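Long-range contact in GlcNAc-alpha-1,4-Gal-releasing endo-beta-galactosidase (Clostridium perfringens, PDB 1UPS), which probably hydrolyses O-glycosyl bonds as a family 16 glycoside hydrolase, acting as an endo-beta-galactosidase that releases GlcNAc-alpha-1,4-Gal: residues K204-D209 and E233-I238. Numbering follows the deposited sequence.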
loop_
_atom_site.group_PDB
_atom_site.type_symbol
_atom_site.label_atom_id
_atom_site.label_comp_id
_atom_site.label_asym_id
_atom_site.label_seq_id
_atom_site.Cartn_x
_atom_site.Cartn_y
_atom_site.Cartn_z
ATOM N N LYS A 204 -11.689 5.366 4.037
ATOM C CA LYS A 204 -11.854 6.803 3.866
ATOM C C LYS A 204 -10.561 7.549 4.200
ATOM O O LYS A 204 -9.889 7.232 5.218
ATOM C CB LYS A 204 -12.971 7.308 4.778
ATOM C CG LYS A 204 -14.354 6.770 4.373
ATOM C CD LYS A 204 -15.488 7.333 5.216
ATOM C CE LYS A 204 -16.815 6.724 4.756
ATOM N NZ LYS A 204 -17.090 5.421 5.450
ATOM N N VAL A 205 -10.225 8.537 3.370
ATOM C CA VAL A 205 -9.081 9.403 3.643
ATOM C C VAL A 205 -9.368 10.256 4.901
ATOM O O VAL A 205 -10.539 10.586 5.199
ATOM C CB VAL A 205 -8.670 10.286 2.421
ATOM C CG1 VAL A 205 -8.263 9.416 1.216
ATOM C CG2 VAL A 205 -9.796 11.263 2.028
ATOM N N PRO A 206 -8.328 10.564 5.669
ATOM C CA PRO A 206 -8.522 11.294 6.939
ATOM C C PRO A 206 -8.850 12.776 6.779
ATOM O O PRO A 206 -9.348 13.388 7.741
ATOM C CB PRO A 206 -7.186 11.103 7.665
ATOM C CG PRO A 206 -6.183 10.937 6.581
ATOM C CD PRO A 206 -6.921 10.185 5.441
ATOM N N SER A 207 -8.571 13.342 5.603
ATOM C CA SER A 207 -8.806 14.764 5.333
ATOM C C SER A 207 -8.845 15.016 3.843
ATOM O O SER A 207 -8.310 14.226 3.056
ATOM C CB SER A 207 -7.703 15.631 5.956
ATOM O OG SER A 207 -6.435 15.211 5.498
ATOM N N GLY A 208 -9.484 16.118 3.455
ATOM C CA GLY A 208 -9.488 16.528 2.062
ATOM C C GLY A 208 -10.536 15.843 1.193
ATOM O O GLY A 208 -11.271 14.954 1.642
ATOM N N ASP A 209 -10.590 16.301 -0.059
ATOM C CA ASP A 209 -11.543 15.862 -1.071
ATOM C C ASP A 209 -10.749 15.440 -2.308
ATOM O O ASP A 209 -10.432 16.275 -3.165
ATOM C CB ASP A 209 -12.485 17.035 -1.430
ATOM C CG ASP A 209 -13.730 16.588 -2.199
ATOM O OD1 ASP A 209 -14.106 17.243 -3.216
ATOM O OD2 ASP A 209 -14.402 15.596 -1.869
ATOM N N GLU A 233 1.381 11.185 5.795
ATOM C CA GLU A 233 1.022 10.494 7.042
ATOM C C GLU A 233 0.661 9.030 6.773
ATOM O O GLU A 233 -0.086 8.718 5.827
ATOM C CB GLU A 233 -0.154 11.187 7.754
ATOM C CG GLU A 233 -0.555 10.490 9.065
ATOM C CD GLU A 233 -1.677 11.194 9.826
ATOM O OE1 GLU A 233 -2.878 10.914 9.532
ATOM O OE2 GLU A 233 -1.354 12.013 10.731
ATOM N N LEU A 234 1.174 8.132 7.613
ATOM C CA LEU A 234 0.960 6.690 7.378
ATOM C C LEU A 234 -0.530 6.330 7.377
ATOM O O LEU A 234 -1.277 6.731 8.290
ATOM C CB LEU A 234 1.719 5.874 8.434
ATOM C CG LEU A 234 1.683 4.355 8.229
ATOM C CD1 LEU A 234 2.354 3.932 6.915
ATOM C CD2 LEU A 234 2.342 3.673 9.420
ATOM N N PHE A 235 -0.943 5.557 6.363
ATOM C CA PHE A 235 -2.363 5.283 6.102
ATOM C C PHE A 235 -2.643 3.769 6.077
ATOM O O PHE A 235 -3.718 3.326 6.523
ATOM C CB PHE A 235 -2.768 5.950 4.767
ATOM C CG PHE A 235 -4.214 5.712 4.341
ATOM C CD1 PHE A 235 -5.250 6.454 4.898
ATOM C CD2 PHE A 235 -4.509 4.787 3.345
ATOM C CE1 PHE A 235 -6.585 6.257 4.474
ATOM C CE2 PHE A 235 -5.835 4.571 2.921
ATOM C CZ PHE A 235 -6.864 5.317 3.485
ATOM N N LYS A 236 -1.671 2.985 5.606
ATOM C CA LYS A 236 -1.817 1.515 5.486
ATOM C C LYS A 236 -0.449 0.836 5.491
ATOM O O LYS A 236 0.533 1.387 4.980
ATOM C CB LYS A 236 -2.530 1.154 4.178
ATOM C CG LYS A 236 -2.841 -0.343 4.042
ATOM C CD LYS A 236 -3.645 -0.637 2.808
ATOM C CE LYS A 236 -3.976 -2.134 2.642
ATOM N NZ LYS A 236 -4.912 -2.375 1.463
ATOM N N VAL A 237 -0.403 -0.380 6.038
ATOM C CA VAL A 237 0.807 -1.184 6.021
ATOM C C VAL A 237 0.469 -2.595 5.576
ATOM O O VAL A 237 -0.521 -3.173 6.036
ATOM C CB VAL A 237 1.443 -1.292 7.433
ATOM C CG1 VAL A 237 2.700 -2.161 7.397
ATOM C CG2 VAL A 237 1.770 0.070 7.979
ATOM N N ILE A 238 1.282 -3.123 4.657
ATOM C CA ILE A 238 1.213 -4.527 4.283
ATOM C C ILE A 238 2.574 -5.148 4.592
ATOM O O ILE A 238 3.594 -4.676 4.087
ATOM C CB ILE A 238 0.867 -4.663 2.790
ATOM C CG1 ILE A 238 -0.552 -4.145 2.524
ATOM C CG2 ILE A 238 1.073 -6.142 2.312
ATOM C CD1 ILE A 238 -0.907 -4.058 1.019
#
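The carbonyl oxygen of K204 meets the rim of the F235 ring, lying near the ring plane 3.5 Å from F235 CE1, with F235 CZ somewhat farther from the same oxygen. No hydrogen bond joins the two segments, and this approach of a carbonyl to an aromatic edge is their closest polar touch. In F235 the CG stands anti to the backbone N (chi1 178°), which sets the ring so that its CE1 edge meets K204 O. P206 adds the apolar part: its CD sits 4.1 Å from F235 CE1, the pyrrolidine ring coming obliquely to the phenyl ring. The CA of V205 also lies 4.1 Å from F235 CE1, so three successive residues, K204 to P206, lie around one corner of the ring. Farther out, P206 CG passes 4.4 Å from E233 OE1, a loose contact at the solvent-facing margin. W182 also meets the F235 ring, the two planes about 15° apart, and Y230 receives both V205 and P206. On strand 233-239 a classic beta bulge sets F235 and K236 together against F228 of strand 225-230, both bonded to it through the backbone. The contact joins the two sheets of the family 16 beta-sandwich near the surface: strand 199-204 ends the six-stranded sheet, and its following loop leans on strand 233-239 of the other sheet. With no hydrogen bond crossing and P206 CD against ring carbons CE1 and CD1, the contact is probably a weak C-H to carbonyl attraction plus van der Waals contact, small in area at 140 Å² buried.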